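Local coordinates for DUF5625 domain-containing protein (Sulfurospirillum deleyianum, PDB 3NKG) that is of unknown function, but may have a galactose-binding-like fold of the kind that often binds ligands, at residues 33-45 with 126-138. Sequence-based numbering, arbitrary orientation.
Sequences HLILQFAVHDRKE and NGSGAYTRDITTI. With ACY (acetic acid), chain C.
Val40 and a bound acetic acid molecule sandwich the Tyr131 ring: Val40 CG2 makes a CH-pi contact over one face, 3.6 Å from the centroid and 15° off the normal, and the acid lies over the opposite face. The acid, probably from the crystallisation liquor, accepts hydrogen bonds from Tyr131 N (3.1 Å to OXT) and Asn126 ND2 (3.0 Å to O). With CG1 anti to the backbone N (Val40 chi1 177°), CG2 is the branch turned to the ring. Replacing Tyr131 by an alanine would probably leave Val40 CG2 without its aromatic face and strip one side from the acid's site. At the other end, His33 ND1 and Thr137 OG1 form an in-plane hydrogen bond of 2.9 Å at the His33 ring edge. Between them strands 33-38 and 132-138 run antiparallel at 158°, an inner and an outermost strand of a four-stranded sheet. A classic beta bulge shifts their register: Leu34 O accepts from Ile135 N at 3.0 Å and weakly from Thr136 N. Leu36 N to Arg133 O and Arg133 N to Leu36 O are hydrogen bonds of 2.8 Å each. Ile135 CD1 packs against Leu36 CG at 3.9 Å; Arg133 NH2, NH1 and NE hydrogen-bond Leu58 O, Thr96 O and Gly125 O.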
ATOM      1  N   HIS A  33      -8.148  -5.388  -4.807  1.00 23.88           N
ATOM      2  CA  HIS A  33      -7.476  -4.359  -4.044  1.00 23.23           C
ATOM      3  C   HIS A  33      -5.975  -4.447  -4.250  1.00 24.31           C
ATOM      4  O   HIS A  33      -5.406  -5.548  -4.244  1.00 25.27           O
ATOM      5  CB  HIS A  33      -7.762  -4.536  -2.551  1.00 27.45           C
ATOM      6  CG  HIS A  33      -9.205  -4.413  -2.198  1.00 32.26           C
ATOM      7  ND1 HIS A  33      -9.994  -3.377  -2.656  1.00 35.57           N
ATOM      8  CD2 HIS A  33     -10.005  -5.192  -1.431  1.00 27.13           C
ATOM      9  CE1 HIS A  33     -11.222  -3.526  -2.190  1.00 36.39           C
ATOM     10  NE2 HIS A  33     -11.257  -4.623  -1.450  1.00 37.50           N
ATOM     11  N   LEU A  34      -5.346  -3.278  -4.392  1.00 25.59           N
ATOM     12  CA  LEU A  34      -3.895  -3.142  -4.410  1.00 23.91           C
ATOM     13  C   LEU A  34      -3.504  -2.392  -3.145  1.00 25.82           C
ATOM     14  O   LEU A  34      -4.016  -1.307  -2.895  1.00 20.51           O
ATOM     15  CB  LEU A  34      -3.442  -2.322  -5.613  1.00 23.98           C
ATOM     16  CG  LEU A  34      -3.930  -2.744  -6.993  1.00 27.71           C
ATOM     17  CD1 LEU A  34      -3.123  -2.023  -8.049  1.00 27.20           C
ATOM     18  CD2 LEU A  34      -3.796  -4.242  -7.168  1.00 28.87           C
ATOM     19  N   ILE A  35      -2.612  -2.967  -2.340  1.00 23.95           N
ATOM     20  CA  ILE A  35      -2.299  -2.365  -1.040  1.00 23.34           C
ATOM     21  C   ILE A  35      -0.836  -2.544  -0.715  1.00 19.26           C
ATOM     22  O   ILE A  35      -0.136  -3.344  -1.351  1.00 22.70           O
ATOM     23  CB  ILE A  35      -3.103  -3.033   0.112  1.00 20.32           C
ATOM     24  CG1 ILE A  35      -2.546  -4.419   0.406  1.00 27.20           C
ATOM     25  CG2 ILE A  35      -4.624  -3.112  -0.217  1.00 20.88           C
ATOM     26  CD1 ILE A  35      -3.287  -5.180   1.484  1.00 29.00           C
ATOM     27  N   LEU A  36      -0.368  -1.806   0.283  1.00 20.52           N
ATOM     28  CA  LEU A  36       0.945  -2.067   0.836  1.00 18.48           C
ATOM     29  C   LEU A  36       0.757  -2.620   2.232  1.00 20.96           C
ATOM     30  O   LEU A  36      -0.035  -2.071   3.022  1.00 25.89           O
ATOM     31  CB  LEU A  36       1.766  -0.762   0.917  1.00 19.09           C
ATOM     32  CG  LEU A  36       1.973  -0.037  -0.404  1.00 26.38           C
ATOM     33  CD1 LEU A  36       2.695   1.264  -0.144  1.00 26.94           C
ATOM     34  CD2 LEU A  36       2.739  -0.908  -1.366  1.00 25.32           C
ATOM     35  N   GLN A  37       1.504  -3.671   2.560  1.00 20.51           N
ATOM     36  CA  GLN A  37       1.488  -4.263   3.896  1.00 28.60           C
ATOM     37  C   GLN A  37       2.853  -4.126   4.542  1.00 29.35           C
ATOM     38  O   GLN A  37       3.862  -4.574   3.970  1.00 24.41           O
ATOM     39  CB  GLN A  37       1.143  -5.750   3.825  1.00 28.89           C
ATOM     40  CG  GLN A  37      -0.214  -6.056   3.218  1.00 32.50           C
ATOM     41  CD  GLN A  37      -0.524  -7.544   3.240  1.00 39.05           C
ATOM     42  OE1 GLN A  37       0.077  -8.331   2.504  1.00 36.98           O
ATOM     43  NE2 GLN A  37      -1.450  -7.938   4.102  1.00 43.79           N
ATOM     44  N   PHE A  38       2.868  -3.521   5.732  1.00 22.34           N
ATOM     45  CA  PHE A  38       4.099  -3.247   6.482  1.00 22.13           C
ATOM     46  C   PHE A  38       4.324  -4.270   7.591  1.00 26.51           C
ATOM     47  O   PHE A  38       3.435  -4.508   8.410  1.00 28.04           O
ATOM     48  CB  PHE A  38       4.003  -1.862   7.125  1.00 22.75           C
ATOM     49  CG  PHE A  38       3.937  -0.754   6.136  1.00 24.47           C
ATOM     50  CD1 PHE A  38       2.807  -0.598   5.323  1.00 23.96           C
ATOM     51  CD2 PHE A  38       5.029   0.088   5.955  1.00 26.12           C
ATOM     52  CE1 PHE A  38       2.762   0.411   4.401  1.00 24.97           C
ATOM     53  CE2 PHE A  38       4.992   1.092   5.046  1.00 22.01           C
ATOM     54  CZ  PHE A  38       3.870   1.272   4.259  1.00 19.51           C
ATOM     55  N   ALA A  39       5.508  -4.871   7.621  1.00 30.37           N
ATOM     56  CA  ALA A  39       5.895  -5.724   8.760  1.00 31.64           C
ATOM     57  C   ALA A  39       6.193  -4.900  10.007  1.00 30.33           C
ATOM     58  O   ALA A  39       6.670  -3.767   9.925  1.00 27.01           O
ATOM     59  CB  ALA A  39       7.078  -6.582   8.413  1.00 31.25           C
ATOM     60  N   VAL A  40       5.905  -5.481  11.167  1.00 29.82           N
ATOM     61  CA  VAL A  40       6.029  -4.785  12.442  1.00 31.93           C
ATOM     62  C   VAL A  40       6.558  -5.787  13.465  1.00 37.12           C
ATOM     63  O   VAL A  40       6.258  -6.979  13.369  1.00 37.53           O
ATOM     64  CB  VAL A  40       4.656  -4.235  12.887  1.00 31.54           C
ATOM     65  CG1 VAL A  40       4.751  -3.589  14.239  1.00 34.46           C
ATOM     66  CG2 VAL A  40       4.122  -3.216  11.859  1.00 32.83           C
ATOM     67  N   HIS A  41       7.366  -5.327  14.418  1.00 38.59           N
ATOM     68  CA  HIS A  41       7.838  -6.215  15.482  1.00 46.09           C
ATOM     69  C   HIS A  41       6.682  -6.654  16.387  1.00 45.26           C
ATOM     70  O   HIS A  41       5.810  -5.861  16.731  1.00 40.42           O
ATOM     71  CB  HIS A  41       8.933  -5.549  16.315  1.00 55.13           C
ATOM     72  CG  HIS A  41      10.206  -5.316  15.562  1.00 67.04           C
ATOM     73  ND1 HIS A  41      10.789  -6.281  14.768  1.00 76.36           N
ATOM     74  CD2 HIS A  41      11.017  -4.233  15.497  1.00 69.58           C
ATOM     75  CE1 HIS A  41      11.898  -5.797  14.236  1.00 75.07           C
ATOM     76  NE2 HIS A  41      12.062  -4.559  14.664  1.00 72.72           N
ATOM     77  N   ASP A  42       6.652  -7.917  16.781  1.00 52.27           N
ATOM     78  CA  ASP A  42       5.540  -8.334  17.623  1.00 66.01           C
ATOM     79  C   ASP A  42       5.482  -7.493  18.904  1.00 61.09           C
ATOM     80  O   ASP A  42       6.519  -7.130  19.467  1.00 53.80           O
ATOM     81  CB  ASP A  42       5.562  -9.842  17.883  1.00 83.32           C
ATOM     82  CG  ASP A  42       5.013 -10.636  16.699  1.00 96.73           C
ATOM     83  OD1 ASP A  42       4.294 -10.036  15.866  1.00 98.27           O
ATOM     84  OD2 ASP A  42       5.295 -11.851  16.594  1.00102.05           O
ATOM     85  N   ARG A  43       4.265  -7.142  19.315  1.00 61.19           N
ATOM     86  CA  ARG A  43       4.041  -6.300  20.483  1.00 62.35           C
ATOM     87  C   ARG A  43       4.727  -6.894  21.703  1.00 68.83           C
ATOM     88  O   ARG A  43       5.266  -6.173  22.537  1.00 67.84           O
ATOM     89  CB  ARG A  43       2.541  -6.142  20.750  1.00 60.34           C
ATOM     90  CG  ARG A  43       2.211  -5.218  21.914  1.00 61.54           C
ATOM     91  CD  ARG A  43       0.704  -5.067  22.119  1.00 64.27           C
ATOM     92  NE  ARG A  43       0.073  -4.289  21.049  1.00 67.80           N
ATOM     93  CZ  ARG A  43      -0.568  -4.819  20.011  1.00 60.86           C
ATOM     94  NH1 ARG A  43      -0.671  -6.138  19.892  1.00 60.06           N
ATOM     95  NH2 ARG A  43      -1.109  -4.030  19.094  1.00 52.74           N
ATOM     96  N   LYS A  44       4.713  -8.219  21.792  1.00 76.78           N
ATOM     97  CA  LYS A  44       5.363  -8.913  22.894  1.00 84.79           C
ATOM     98  C   LYS A  44       6.859  -8.601  22.988  1.00 88.49           C
ATOM     99  O   LYS A  44       7.381  -8.400  24.084  1.00 91.64           O
ATOM    100  CB  LYS A  44       5.098 -10.421  22.805  1.00 88.82           C
ATOM    101  CG  LYS A  44       3.847 -10.835  23.575  1.00 90.43           C
ATOM    102  CD  LYS A  44       3.023 -11.905  22.875  1.00 85.65           C
ATOM    103  CE  LYS A  44       1.794 -12.256  23.720  1.00 79.06           C
ATOM    104  NZ  LYS A  44       0.695 -12.887  22.927  1.00 74.90           N
ATOM    105  N   GLU A  45       7.538  -8.537  21.845  1.00 89.05           N
ATOM    106  CA  GLU A  45       8.975  -8.244  21.810  1.00 91.44           C
ATOM    107  C   GLU A  45       9.336  -6.867  22.379  1.00 86.97           C
ATOM    108  O   GLU A  45      10.035  -6.776  23.390  1.00 89.17           O
ATOM    109  CB  GLU A  45       9.540  -8.393  20.391  1.00 96.75           C
ATOM    110  CG  GLU A  45      10.183  -9.747  20.102  1.00102.18           C
ATOM    111  CD  GLU A  45       9.257 -10.706  19.369  1.00105.75           C
ATOM    112  OE1 GLU A  45       9.731 -11.387  18.433  1.00107.21           O
ATOM    113  OE2 GLU A  45       8.058 -10.774  19.719  1.00105.64           O
ATOM    114  N   ASN A 126      -4.531   5.137   6.283  1.00 19.53           N
ATOM    115  CA  ASN A 126      -4.442   3.915   7.031  1.00 20.92           C
ATOM    116  C   ASN A 126      -5.443   2.942   6.393  1.00 26.49           C
ATOM    117  O   ASN A 126      -6.638   3.181   6.443  1.00 29.26           O
ATOM    118  CB  ASN A 126      -4.826   4.284   8.463  1.00 25.90           C
ATOM    119  CG  ASN A 126      -4.716   3.143   9.416  1.00 23.69           C
ATOM    120  OD1 ASN A 126      -5.440   2.164   9.306  1.00 25.93           O
ATOM    121  ND2 ASN A 126      -3.815   3.275  10.388  1.00 24.88           N
ATOM    122  N   GLY A 127      -4.952   1.862   5.795  1.00 30.80           N
ATOM    123  CA  GLY A 127      -5.801   0.867   5.138  1.00 30.09           C
ATOM    124  C   GLY A 127      -6.636  -0.039   6.040  1.00 35.99           C
ATOM    125  O   GLY A 127      -6.523  -0.004   7.258  1.00 30.72           O
ATOM    126  N   SER A 128      -7.471  -0.868   5.422  0.57 38.02           N
ATOM    127  CA  SER A 128      -8.427  -1.676   6.167  0.57 38.98           C
ATOM    128  C   SER A 128      -7.775  -2.718   7.082  0.57 41.17           C
ATOM    129  O   SER A 128      -8.140  -2.838   8.245  0.57 45.93           O
ATOM    130  CB  SER A 128      -9.424  -2.355   5.214  0.57 37.38           C
ATOM    131  OG  SER A 128     -10.490  -2.927   5.943  0.57 40.31           O
ATOM    132  N   GLY A 129      -6.817  -3.477   6.563  1.00 36.81           N
ATOM    133  CA  GLY A 129      -6.179  -4.524   7.358  1.00 33.23           C
ATOM    134  C   GLY A 129      -5.184  -4.034   8.411  1.00 36.90           C
ATOM    135  O   GLY A 129      -5.138  -2.846   8.753  1.00 38.53           O
ATOM    136  N   ALA A 130      -4.394  -4.961   8.944  1.00 26.08           N
ATOM    137  CA  ALA A 130      -3.372  -4.626   9.927  1.00 25.29           C
ATOM    138  C   ALA A 130      -2.154  -3.995   9.275  1.00 21.92           C
ATOM    139  O   ALA A 130      -1.551  -4.568   8.380  1.00 23.59           O
ATOM    140  CB  ALA A 130      -2.955  -5.871  10.716  1.00 30.88           C
ATOM    141  N   TYR A 131      -1.794  -2.811   9.739  1.00 25.49           N
ATOM    142  CA  TYR A 131      -0.604  -2.115   9.244  1.00 25.22           C
ATOM    143  C   TYR A 131      -0.556  -2.093   7.730  1.00 23.82           C
ATOM    144  O   TYR A 131       0.428  -2.512   7.118  1.00 23.41           O
ATOM    145  CB  TYR A 131       0.670  -2.742   9.832  1.00 24.11           C
ATOM    146  CG  TYR A 131       0.684  -2.653  11.342  1.00 28.51           C
ATOM    147  CD1 TYR A 131       0.917  -1.428  11.982  1.00 27.61           C
ATOM    148  CD2 TYR A 131       0.458  -3.777  12.134  1.00 32.70           C
ATOM    149  CE1 TYR A 131       0.940  -1.320  13.358  1.00 35.08           C
ATOM    150  CE2 TYR A 131       0.467  -3.678  13.535  1.00 34.75           C
ATOM    151  CZ  TYR A 131       0.705  -2.449  14.133  1.00 39.95           C
ATOM    152  OH  TYR A 131       0.720  -2.331  15.501  1.00 43.81           O
ATOM    153  N   THR A 132      -1.637  -1.616   7.126  1.00 20.88           N
ATOM    154  CA  THR A 132      -1.709  -1.564   5.670  1.00 20.77           C
ATOM    155  C   THR A 132      -1.969  -0.146   5.188  1.00 22.92           C
ATOM    156  O   THR A 132      -2.511   0.713   5.905  1.00 23.22           O
ATOM    157  CB  THR A 132      -2.856  -2.463   5.089  1.00 31.77           C
ATOM    158  OG1 THR A 132      -4.117  -1.939   5.506  1.00 34.16           O
ATOM    159  CG2 THR A 132      -2.732  -3.900   5.553  1.00 26.90           C
ATOM    160  N   ARG A 133      -1.587   0.101   3.954  1.00 24.70           N
ATOM    161  CA  ARG A 133      -2.049   1.302   3.294  1.00 20.63           C
ATOM    162  C   ARG A 133      -2.724   0.885   1.982  1.00 24.02           C
ATOM    163  O   ARG A 133      -2.142   0.134   1.188  1.00 23.58           O
ATOM    164  CB  ARG A 133      -0.913   2.268   3.031  1.00 19.18           C
ATOM    165  CG  ARG A 133      -1.412   3.388   2.140  1.00 31.73           C
ATOM    166  CD  ARG A 133      -0.522   4.520   2.117  1.00 28.95           C
ATOM    167  NE  ARG A 133      -0.457   5.270   3.378  1.00 20.32           N
ATOM    168  CZ  ARG A 133       0.496   6.165   3.595  1.00 25.58           C
ATOM    169  NH1 ARG A 133       1.423   6.353   2.644  1.00 20.38           N
ATOM    170  NH2 ARG A 133       0.551   6.848   4.739  1.00 20.79           N
ATOM    171  N   ASP A 134      -3.967   1.321   1.804  1.00 22.61           N
ATOM    172  CA  ASP A 134      -4.774   0.992   0.636  1.00 23.60           C
ATOM    173  C   ASP A 134      -4.392   1.949  -0.501  1.00 36.88           C
ATOM    174  O   ASP A 134      -4.392   3.167  -0.314  1.00 46.10           O
ATOM    175  CB  ASP A 134      -6.262   1.105   0.986  1.00 28.70           C
ATOM    176  CG  ASP A 134      -6.769  -0.083   1.846  1.00 45.00           C
ATOM    177  OD1 ASP A 134      -6.020  -1.074   1.987  1.00 44.88           O
ATOM    178  OD2 ASP A 134      -7.908  -0.034   2.381  1.00 43.08           O
ATOM    179  N   ILE A 135      -4.031   1.405  -1.664  1.00 25.98           N
ATOM    180  CA  ILE A 135      -3.650   2.234  -2.811  1.00 20.44           C
ATOM    181  C   ILE A 135      -4.841   2.460  -3.741  1.00 23.30           C
ATOM    182  O   ILE A 135      -5.274   3.602  -3.975  1.00 23.69           O
ATOM    183  CB  ILE A 135      -2.529   1.592  -3.653  1.00 25.83           C
ATOM    184  CG1 ILE A 135      -1.272   1.320  -2.836  1.00 27.87           C
ATOM    185  CG2 ILE A 135      -2.171   2.476  -4.825  1.00 30.38           C
ATOM    186  CD1 ILE A 135      -0.354   0.266  -3.469  1.00 26.06           C
ATOM    187  N   THR A 136      -5.368   1.372  -4.291  1.00 25.59           N
ATOM    188  CA  THR A 136      -6.503   1.479  -5.205  1.00 25.46           C
ATOM    189  C   THR A 136      -7.216   0.122  -5.348  1.00 23.02           C
ATOM    190  O   THR A 136      -6.743  -0.907  -4.852  1.00 23.34           O
ATOM    191  CB  THR A 136      -6.063   2.037  -6.607  1.00 27.25           C
ATOM    192  OG1 THR A 136      -7.213   2.413  -7.383  1.00 23.84           O
ATOM    193  CG2 THR A 136      -5.236   1.002  -7.386  1.00 28.55           C
ATOM    194  N   THR A 137      -8.377   0.155  -5.986  1.00 23.93           N
ATOM    195  CA  THR A 137      -9.110  -1.057  -6.356  1.00 28.55           C
ATOM    196  C   THR A 137      -9.301  -1.018  -7.868  1.00 31.70           C
ATOM    197  O   THR A 137      -9.721   0.007  -8.413  1.00 33.24           O
ATOM    198  CB  THR A 137     -10.481  -1.076  -5.676  1.00 32.81           C
ATOM    199  OG1 THR A 137     -10.314  -0.970  -4.258  1.00 29.27           O
ATOM    200  CG2 THR A 137     -11.244  -2.370  -6.002  1.00 35.17           C
ATOM    201  N   ILE A 138      -9.002  -2.123  -8.546  0.69 23.58           N
ATOM    202  CA  ILE A 138      -9.036  -2.155 -10.001  0.69 22.36           C
ATOM    203  C   ILE A 138      -9.758  -3.421 -10.514  0.69 26.26           C
ATOM    204  O   ILE A 138      -9.556  -4.535  -9.989  0.69 23.50           O
ATOM    205  CB  ILE A 138      -7.604  -2.104 -10.584  0.69 19.37           C
ATOM    206  CG1 ILE A 138      -7.632  -2.118 -12.114  0.69 27.57           C
ATOM    207  CG2 ILE A 138      -6.801  -3.291 -10.106  0.69 18.85           C
ATOM    208  CD1 ILE A 138      -6.227  -2.121 -12.736  0.69 28.19           C
TER
HETATM  209  C   ACY C 175      -2.897  -0.305  12.399  1.00 47.94           C
HETATM  210  O   ACY C 175      -3.419   0.731  11.900  1.00 43.56           O
HETATM  211  OXT ACY C 175      -3.183  -1.517  12.148  1.00 39.90           O
HETATM  212  CH3 ACY C 175      -1.822  -0.064  13.395  1.00 49.44           C